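Local coordinates for protein hydrazine synthase subunit alpha (Candidatus Kuenenia stuttgartiensis, PDB 5C2V) that serves the hydrazine synthase complex by condensing hydroxylamine with ammonia to give hydrazine, and binds two c-type hemes, at residues S249-V261 / I272-R286. Sequence-based numbering, arbitrary orientation.
Sequences SRAGGEGRVMICV and IYGNCDGEIGGTSGR. With ZN (zinc ion), chain B; HEC (heme c), chain C.
Strand 256-261 pairs with I272 and Y273 as an antiparallel hairpin, and the loop that follows brings N275 to the heme c and C276 to the zinc bound beside this sheet of the six-bladed beta-propeller. The pairing is defined by I259 N to Y273 O at 2.9 Å (N-H...O 149°). I259 O in turn accepts from both I272 N and Y273 N, which identifies a classic beta bulge: two residues face one. Beside it, I272 CG1 packs on V261 CG1 at 3.7 Å, the two side chains crossing at about a right angle. Beyond the hairpin, which closes the four-stranded blade, the 274-284 loop leads to strand 285-291 of the next blade; there the R286 NE to V257 O bond is weak (3.1 Å), while R286 NH2 holds I280 O. On the heme side of the hairpin, N275 CB lies against M258 SD at 3.5 Å. A chi1 of -164°, turning CG away from the main-chain nitrogen, lets N275 send ND2 to propionate O2A, 3.0 Å away, the same oxygen that binds the zinc. The R250 guanidinium crosses the amide obliquely, their planes 16° apart; NH1 and NH2 both make weak bonds to the backbone O of N275, and NH1 lies close to O2D of the other propionate. C276 SG coordinates the zinc at 2.3 Å, with heme O2A, a water and H560 as the remaining ligands.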
ATOM      1  N   SER D 249      -6.236  11.147   8.628  1.00 50.33           N
ATOM      2  CA  SER D 249      -5.243  10.107   8.375  1.00 50.79           C
ATOM      3  C   SER D 249      -5.545   9.343   7.089  1.00 46.07           C
ATOM      4  O   SER D 249      -4.939   8.307   6.815  1.00 53.97           O
ATOM      5  CB  SER D 249      -5.169   9.142   9.561  1.00 45.16           C
ATOM      6  OG  SER D 249      -6.402   8.473   9.753  1.00 41.90           O
ATOM      7  N   ARG D 250      -6.510   9.851   6.328  1.00 43.45           N
ATOM      8  CA  ARG D 250      -6.990   9.215   5.103  1.00 38.84           C
ATOM      9  C   ARG D 250      -5.887   8.801   4.132  1.00 39.97           C
ATOM     10  O   ARG D 250      -4.910   9.525   3.938  1.00 56.29           O
ATOM     11  CB  ARG D 250      -7.947  10.158   4.374  1.00 52.90           C
ATOM     12  CG  ARG D 250      -8.772   9.498   3.295  1.00 71.54           C
ATOM     13  CD  ARG D 250      -9.459  10.521   2.410  1.00 39.68           C
ATOM     14  NE  ARG D 250      -8.838  10.594   1.090  1.00 40.23           N
ATOM     15  CZ  ARG D 250      -9.066   9.722   0.113  1.00 44.89           C
ATOM     16  NH1 ARG D 250      -9.902   8.711   0.308  1.00 41.01           N
ATOM     17  NH2 ARG D 250      -8.461   9.858  -1.058  1.00 52.13           N
ATOM     18  N   ALA D 251      -6.064   7.622   3.541  1.00 45.17           N
ATOM     19  CA  ALA D 251      -5.174   7.095   2.509  1.00 37.45           C
ATOM     20  C   ALA D 251      -3.726   7.025   2.974  1.00 49.84           C
ATOM     21  O   ALA D 251      -2.861   7.727   2.447  1.00 44.50           O
ATOM     22  CB  ALA D 251      -5.280   7.932   1.241  1.00 57.54           C
ATOM     23  N   GLY D 252      -3.467   6.175   3.962  1.00 48.46           N
ATOM     24  CA  GLY D 252      -2.129   6.007   4.495  1.00 43.79           C
ATOM     25  C   GLY D 252      -1.579   7.275   5.117  1.00 40.83           C
ATOM     26  O   GLY D 252      -0.367   7.429   5.266  1.00 45.51           O
ATOM     27  N   GLY D 253      -2.474   8.190   5.476  1.00 53.48           N
ATOM     28  CA  GLY D 253      -2.084   9.438   6.103  1.00 38.57           C
ATOM     29  C   GLY D 253      -1.630  10.511   5.131  1.00 47.75           C
ATOM     30  O   GLY D 253      -1.458  11.665   5.518  1.00 66.46           O
ATOM     31  N   GLU D 254      -1.401  10.132   3.877  1.00 40.23           N
ATOM     32  CA  GLU D 254      -0.945  11.088   2.870  1.00 62.14           C
ATOM     33  C   GLU D 254      -2.038  11.633   1.942  1.00 56.89           C
ATOM     34  O   GLU D 254      -1.773  12.525   1.137  1.00 44.29           O
ATOM     35  CB  GLU D 254       0.161  10.448   2.030  1.00 58.40           C
ATOM     36  CG  GLU D 254       1.427  10.162   2.822  1.00 69.70           C
ATOM     37  CD  GLU D 254       2.430   9.336   2.045  1.00 78.33           C
ATOM     38  OE1 GLU D 254       2.005   8.479   1.243  1.00 96.46           O
ATOM     39  OE2 GLU D 254       3.646   9.545   2.237  1.00 84.37           O
ATOM     40  N   GLY D 255      -3.258  11.113   2.055  1.00 52.88           N
ATOM     41  CA  GLY D 255      -4.351  11.556   1.201  1.00 44.64           C
ATOM     42  C   GLY D 255      -4.126  11.264  -0.276  1.00 49.92           C
ATOM     43  O   GLY D 255      -3.156  10.601  -0.640  1.00 50.20           O
ATOM     44  N   ARG D 256      -5.019  11.762  -1.130  1.00 62.97           N
ATOM     45  CA  ARG D 256      -4.878  11.578  -2.579  1.00 58.54           C
ATOM     46  C   ARG D 256      -5.420  12.765  -3.373  1.00 53.57           C
ATOM     47  O   ARG D 256      -6.295  13.483  -2.902  1.00 57.94           O
ATOM     48  CB  ARG D 256      -5.586  10.298  -3.037  1.00 52.82           C
ATOM     49  CG  ARG D 256      -4.775   9.021  -2.864  1.00 70.88           C
ATOM     50  CD  ARG D 256      -5.488   7.820  -3.470  1.00 66.54           C
ATOM     51  NE  ARG D 256      -6.441   7.212  -2.546  1.00 88.31           N
ATOM     52  CZ  ARG D 256      -6.170   6.161  -1.777  1.00 92.98           C
ATOM     53  NH1 ARG D 256      -4.972   5.592  -1.826  1.00 71.02           N
ATOM     54  NH2 ARG D 256      -7.099   5.675  -0.965  1.00 65.56           N
ATOM     55  N   VAL D 257      -4.899  12.964  -4.580  1.00 52.01           N
ATOM     56  CA  VAL D 257      -5.419  13.996  -5.474  1.00 55.41           C
ATOM     57  C   VAL D 257      -6.240  13.352  -6.588  1.00 47.08           C
ATOM     58  O   VAL D 257      -5.698  12.672  -7.457  1.00 46.70           O
ATOM     59  CB  VAL D 257      -4.293  14.849  -6.089  1.00 63.81           C
ATOM     60  CG1 VAL D 257      -4.869  15.856  -7.074  1.00 55.60           C
ATOM     61  CG2 VAL D 257      -3.511  15.558  -4.997  1.00 53.65           C
ATOM     62  N   MET D 258      -7.548  13.578  -6.555  1.00 43.88           N
ATOM     63  CA  MET D 258      -8.473  12.897  -7.453  1.00 57.41           C
ATOM     64  C   MET D 258      -9.009  13.798  -8.558  1.00 52.82           C
ATOM     65  O   MET D 258      -9.136  15.008  -8.384  1.00 41.60           O
ATOM     66  CB  MET D 258      -9.652  12.322  -6.665  1.00 63.93           C
ATOM     67  CG  MET D 258     -10.599  13.377  -6.109  1.00 50.89           C
ATOM     68  SD  MET D 258     -12.205  12.708  -5.633  1.00 48.17           S
ATOM     69  CE  MET D 258     -12.933  14.116  -4.802  1.00 28.88           C
ATOM     70  N   ILE D 259      -9.306  13.197  -9.703  1.00 49.26           N
ATOM     71  CA  ILE D 259     -10.041  13.883 -10.752  1.00 39.06           C
ATOM     72  C   ILE D 259     -11.533  13.692 -10.510  1.00 54.50           C
ATOM     73  O   ILE D 259     -12.001  12.562 -10.346  1.00 47.88           O
ATOM     74  CB  ILE D 259      -9.668  13.364 -12.147  1.00 43.16           C
ATOM     75  CG1 ILE D 259      -8.168  13.528 -12.386  1.00 34.08           C
ATOM     76  CG2 ILE D 259     -10.458  14.095 -13.220  1.00 54.55           C
ATOM     77  CD1 ILE D 259      -7.720  13.032 -13.733  1.00 52.66           C
ATOM     78  N   CYS D 260     -12.274  14.797 -10.472  1.00 42.48           N
ATOM     79  CA  CYS D 260     -13.706  14.738 -10.207  1.00 59.84           C
ATOM     80  C   CYS D 260     -14.479  15.803 -10.982  1.00 55.91           C
ATOM     81  O   CYS D 260     -13.890  16.618 -11.697  1.00 53.42           O
ATOM     82  CB  CYS D 260     -13.970  14.889  -8.708  1.00 39.89           C
ATOM     83  SG  CYS D 260     -13.368  16.438  -7.998  1.00 55.16           S
ATOM     84  N   VAL D 261     -15.801  15.790 -10.836  1.00 45.76           N
ATOM     85  CA  VAL D 261     -16.654  16.782 -11.482  1.00 51.71           C
ATOM     86  C   VAL D 261     -17.657  17.375 -10.499  1.00 54.68           C
ATOM     87  O   VAL D 261     -17.971  16.771  -9.473  1.00 59.64           O
ATOM     88  CB  VAL D 261     -17.433  16.194 -12.680  1.00 31.15           C
ATOM     89  CG1 VAL D 261     -16.481  15.647 -13.729  1.00 43.25           C
ATOM     90  CG2 VAL D 261     -18.393  15.115 -12.218  1.00 44.40           C
ATOM     91  N   ILE D 272     -14.459  11.046 -10.078  1.00 40.84           N
ATOM     92  CA  ILE D 272     -14.315  10.407 -11.380  1.00 44.08           C
ATOM     93  C   ILE D 272     -13.243   9.325 -11.309  1.00 54.48           C
ATOM     94  O   ILE D 272     -13.536   8.149 -11.519  1.00 60.53           O
ATOM     95  CB  ILE D 272     -13.971  11.422 -12.487  1.00 53.39           C
ATOM     96  CG1 ILE D 272     -15.142  12.382 -12.704  1.00 48.96           C
ATOM     97  CG2 ILE D 272     -13.636  10.706 -13.784  1.00 41.68           C
ATOM     98  CD1 ILE D 272     -16.414  11.703 -13.168  1.00 42.60           C
ATOM     99  N   TYR D 273     -12.002   9.713 -11.026  1.00 62.46           N
ATOM    100  CA  TYR D 273     -10.939   8.719 -10.888  1.00 58.37           C
ATOM    101  C   TYR D 273      -9.829   9.138  -9.923  1.00 62.30           C
ATOM    102  O   TYR D 273      -9.460  10.311  -9.857  1.00 53.90           O
ATOM    103  CB  TYR D 273     -10.334   8.408 -12.260  1.00 43.53           C
ATOM    104  CG  TYR D 273      -9.455   7.177 -12.279  1.00 56.79           C
ATOM    105  CD1 TYR D 273     -10.012   5.904 -12.276  1.00 56.62           C
ATOM    106  CD2 TYR D 273      -8.070   7.286 -12.305  1.00 69.04           C
ATOM    107  CE1 TYR D 273      -9.214   4.774 -12.295  1.00 74.71           C
ATOM    108  CE2 TYR D 273      -7.265   6.162 -12.324  1.00 67.71           C
ATOM    109  CZ  TYR D 273      -7.842   4.909 -12.319  1.00 67.79           C
ATOM    110  OH  TYR D 273      -7.045   3.787 -12.338  1.00 62.21           O
ATOM    111  N   GLY D 274      -9.300   8.168  -9.182  1.00 56.92           N
ATOM    112  CA  GLY D 274      -8.101   8.378  -8.387  1.00 60.68           C
ATOM    113  C   GLY D 274      -8.237   8.508  -6.878  1.00 55.70           C
ATOM    114  O   GLY D 274      -7.226   8.602  -6.183  1.00 69.74           O
ATOM    115  N   ASN D 275      -9.461   8.536  -6.359  1.00 52.50           N
ATOM    116  CA  ASN D 275      -9.652   8.715  -4.918  1.00 43.06           C
ATOM    117  C   ASN D 275      -9.886   7.436  -4.110  1.00 46.12           C
ATOM    118  O   ASN D 275      -9.923   7.480  -2.879  1.00 43.26           O
ATOM    119  CB  ASN D 275     -10.823   9.668  -4.671  1.00 31.09           C
ATOM    120  CG  ASN D 275     -10.845  10.213  -3.256  1.00 36.65           C
ATOM    121  OD1 ASN D 275      -9.989  11.009  -2.873  1.00 55.95           O
ATOM    122  ND2 ASN D 275     -11.825   9.782  -2.470  1.00 32.05           N
ATOM    123  N   CYS D 276     -10.017   6.298  -4.781  1.00 43.82           N
ATOM    124  CA  CYS D 276     -10.473   5.090  -4.095  1.00 51.34           C
ATOM    125  C   CYS D 276      -9.455   3.952  -4.111  1.00 64.68           C
ATOM    126  O   CYS D 276      -8.595   3.882  -4.991  1.00 58.21           O
ATOM    127  CB  CYS D 276     -11.796   4.614  -4.705  1.00 61.06           C
ATOM    128  SG  CYS D 276     -13.209   5.722  -4.409  1.00 37.05           S
ATOM    129  N   ASP D 277      -9.561   3.064  -3.124  1.00 63.17           N
ATOM    130  CA  ASP D 277      -8.675   1.910  -3.012  1.00 55.35           C
ATOM    131  C   ASP D 277      -8.774   1.007  -4.235  1.00 53.22           C
ATOM    132  O   ASP D 277      -9.868   0.716  -4.717  1.00 59.64           O
ATOM    133  CB  ASP D 277      -8.994   1.107  -1.747  1.00 65.43           C
ATOM    134  CG  ASP D 277      -8.775   1.904  -0.477  1.00 72.25           C
ATOM    135  OD1 ASP D 277      -7.623   1.958   0.003  1.00 80.81           O
ATOM    136  OD2 ASP D 277      -9.756   2.475   0.045  1.00 76.70           O
ATOM    137  N   GLY D 278      -7.623   0.565  -4.731  1.00 64.50           N
ATOM    138  CA  GLY D 278      -7.573  -0.317  -5.882  1.00 42.63           C
ATOM    139  C   GLY D 278      -7.260   0.417  -7.171  1.00 46.39           C
ATOM    140  O   GLY D 278      -6.830  -0.190  -8.151  1.00 65.05           O
ATOM    141  N   GLU D 279      -7.480   1.728  -7.171  1.00 59.74           N
ATOM    142  CA  GLU D 279      -7.236   2.547  -8.353  1.00 65.63           C
ATOM    143  C   GLU D 279      -5.757   2.897  -8.513  1.00 53.19           C
ATOM    144  O   GLU D 279      -5.005   2.940  -7.540  1.00 56.62           O
ATOM    145  CB  GLU D 279      -8.090   3.814  -8.298  1.00 66.39           C
ATOM    146  CG  GLU D 279      -9.581   3.526  -8.389  1.00 53.57           C
ATOM    147  CD  GLU D 279     -10.441   4.747  -8.136  1.00 69.45           C
ATOM    148  OE1 GLU D 279      -9.879   5.821  -7.842  1.00 61.61           O
ATOM    149  OE2 GLU D 279     -11.681   4.629  -8.231  1.00 63.52           O
ATOM    150  N   ILE D 280      -5.355   3.143  -9.755  1.00 53.76           N
ATOM    151  CA  ILE D 280      -3.949   3.317 -10.112  1.00 53.72           C
ATOM    152  C   ILE D 280      -3.437   4.738  -9.848  1.00 62.46           C
ATOM    153  O   ILE D 280      -4.185   5.710  -9.954  1.00 56.21           O
ATOM    154  CB  ILE D 280      -3.729   2.947 -11.601  1.00 50.24           C
ATOM    155  CG1 ILE D 280      -4.278   1.545 -11.877  1.00 38.96           C
ATOM    156  CG2 ILE D 280      -2.256   3.015 -11.987  1.00 42.62           C
ATOM    157  CD1 ILE D 280      -4.074   1.069 -13.298  1.00 38.32           C
ATOM    158  N   GLY D 281      -2.155   4.840  -9.502  1.00 62.77           N
ATOM    159  CA  GLY D 281      -1.485   6.116  -9.328  1.00 48.06           C
ATOM    160  C   GLY D 281      -1.127   6.510  -7.907  1.00 58.08           C
ATOM    161  O   GLY D 281      -0.245   7.343  -7.709  1.00 49.56           O
ATOM    162  N   GLY D 282      -1.779   5.907  -6.917  1.00 43.71           N
ATOM    163  CA  GLY D 282      -1.403   6.125  -5.531  1.00 45.77           C
ATOM    164  C   GLY D 282      -1.402   7.580  -5.092  1.00 59.60           C
ATOM    165  O   GLY D 282      -2.420   8.268  -5.167  1.00 68.38           O
ATOM    166  N   THR D 283      -0.245   8.042  -4.623  1.00 67.92           N
ATOM    167  CA  THR D 283      -0.090   9.406  -4.127  1.00 60.23           C
ATOM    168  C   THR D 283       0.317  10.396  -5.218  1.00 57.47           C
ATOM    169  O   THR D 283       0.583  11.563  -4.928  1.00 52.77           O
ATOM    170  CB  THR D 283       0.958   9.477  -2.997  1.00 58.18           C
ATOM    171  OG1 THR D 283       2.199   8.931  -3.459  1.00 54.71           O
ATOM    172  CG2 THR D 283       0.486   8.700  -1.780  1.00 51.33           C
ATOM    173  N   SER D 284       0.386   9.926  -6.462  1.00 52.65           N
ATOM    174  CA  SER D 284       0.736  10.794  -7.585  1.00 55.93           C
ATOM    175  C   SER D 284      -0.235  11.962  -7.705  1.00 65.33           C
ATOM    176  O   SER D 284      -1.429  11.817  -7.443  1.00 60.19           O
ATOM    177  CB  SER D 284       0.754  10.010  -8.899  1.00 44.44           C
ATOM    178  OG  SER D 284       1.712   8.967  -8.866  1.00 76.88           O
ATOM    179  N   GLY D 285       0.282  13.124  -8.088  1.00 65.47           N
ATOM    180  CA  GLY D 285      -0.571  14.277  -8.309  1.00 66.02           C
ATOM    181  C   GLY D 285      -1.286  14.158  -9.638  1.00 61.21           C
ATOM    182  O   GLY D 285      -0.712  13.683 -10.612  1.00 53.68           O
ATOM    183  N   ARG D 286      -2.549  14.565  -9.685  1.00 61.95           N
ATOM    184  CA  ARG D 286      -3.282  14.571 -10.945  1.00 67.90           C
ATOM    185  C   ARG D 286      -3.773  15.980 -11.243  1.00 58.15           C
ATOM    186  O   ARG D 286      -4.644  16.498 -10.544  1.00 59.05           O
ATOM    187  CB  ARG D 286      -4.453  13.587 -10.892  1.00 61.79           C
ATOM    188  CG  ARG D 286      -4.080  12.221 -10.330  1.00 55.42           C
ATOM    189  CD  ARG D 286      -5.278  11.285 -10.281  1.00 62.42           C
ATOM    190  NE  ARG D 286      -5.091  10.222  -9.297  1.00 64.00           N
ATOM    191  CZ  ARG D 286      -4.615   9.014  -9.579  1.00 68.51           C
ATOM    192  NH1 ARG D 286      -4.277   8.704 -10.823  1.00 63.77           N
ATOM    193  NH2 ARG D 286      -4.481   8.112  -8.616  1.00 62.58           N
TER
HETATM  194 ZN    ZN B 904     -13.951   6.259  -2.316  1.00 53.34          ZN
HETATM  195 FE   HEC C 905     -19.503   9.037   1.223  1.00 48.54          FE
HETATM  196  CHA HEC C 905     -16.189   9.015   0.255  1.00 67.93           C
HETATM  197  CHB HEC C 905     -20.114  11.584  -0.989  1.00 51.37           C
HETATM  198  CHC HEC C 905     -22.714   9.352   2.453  1.00 55.11           C
HETATM  199  CHD HEC C 905     -18.855   6.647   3.595  1.00 57.58           C
HETATM  200  NA  HEC C 905     -18.367  10.095  -0.117  1.00 50.11           N
HETATM  201  C1A HEC C 905     -17.016   9.931  -0.353  1.00 53.49           C
HETATM  202  C2A HEC C 905     -16.614  10.891  -1.357  1.00 53.17           C
HETATM  203  C3A HEC C 905     -17.691  11.604  -1.701  1.00 61.40           C
HETATM  204  C4A HEC C 905     -18.818  11.118  -0.929  1.00 59.62           C
HETATM  205  CMA HEC C 905     -17.736  12.744  -2.741  1.00 46.79           C
HETATM  206  CAA HEC C 905     -15.184  11.055  -1.915  1.00 41.94           C
HETATM  207  CBA HEC C 905     -15.058  10.333  -3.253  1.00 45.38           C
HETATM  208  CGA HEC C 905     -15.157   8.839  -3.069  1.00 58.95           C
HETATM  209  O1A HEC C 905     -15.942   8.192  -3.808  1.00 62.20           O
HETATM  210  O2A HEC C 905     -14.454   8.292  -2.182  1.00 66.99           O
HETATM  211  NB  HEC C 905     -21.092  10.345   0.900  1.00 71.76           N
HETATM  212  C1B HEC C 905     -21.176  11.117  -0.246  1.00 54.23           C
HETATM  213  C2B HEC C 905     -22.580  11.338  -0.529  1.00 69.38           C
HETATM  214  C3B HEC C 905     -23.300  10.733   0.417  1.00 62.03           C
HETATM  215  C4B HEC C 905     -22.380  10.090   1.338  1.00 58.13           C
HETATM  216  CMB HEC C 905     -23.146  12.147  -1.714  1.00 43.09           C
HETATM  217  CAB HEC C 905     -24.844  10.718   0.490  1.00 38.59           C
HETATM  218  CBB HEC C 905     -25.317  11.500   1.736  1.00 38.39           C
HETATM  219  NC  HEC C 905     -20.606   8.123   2.711  1.00 46.91           N
HETATM  220  C1C HEC C 905     -21.878   8.480   3.116  1.00 63.74           C
HETATM  221  C2C HEC C 905     -22.211   7.698   4.290  1.00 58.70           C
HETATM  222  C3C HEC C 905     -21.112   7.039   4.664  1.00 52.51           C
HETATM  223  C4C HEC C 905     -20.101   7.236   3.641  1.00 55.43           C
HETATM  224  CMC HEC C 905     -23.481   7.878   5.151  1.00 44.58           C
HETATM  225  CAC HEC C 905     -20.994   6.122   5.901  1.00 42.05           C
HETATM  226  CBC HEC C 905     -19.991   6.738   6.903  1.00 51.78           C
HETATM  227  ND  HEC C 905     -17.787   8.001   1.836  1.00 70.58           N
HETATM  228  C1D HEC C 905     -17.779   7.031   2.833  1.00 49.37           C
HETATM  229  C2D HEC C 905     -16.449   6.481   2.950  1.00 51.61           C
HETATM  230  C3D HEC C 905     -15.615   7.221   1.898  1.00 60.05           C
HETATM  231  C4D HEC C 905     -16.527   8.144   1.265  1.00 55.98           C
HETATM  232  CMD HEC C 905     -15.982   5.377   3.924  1.00 44.49           C
HETATM  233  CAD HEC C 905     -14.116   7.041   1.580  1.00 55.11           C
HETATM  234  CBD HEC C 905     -13.303   7.494   2.786  1.00 41.68           C
HETATM  235  CGD HEC C 905     -11.839   7.295   2.511  1.00 54.79           C
HETATM  236  O1D HEC C 905     -11.038   7.431   3.469  1.00 57.99           O
HETATM  237  O2D HEC C 905     -11.476   6.995   1.343  1.00 42.45           O
HETATM  238  O   HOH W   1      -3.138  11.286  -5.514  1.00 59.60           O
HETATM  239  O   HOH W   2     -12.385   5.890  -0.963  1.00 63.77           O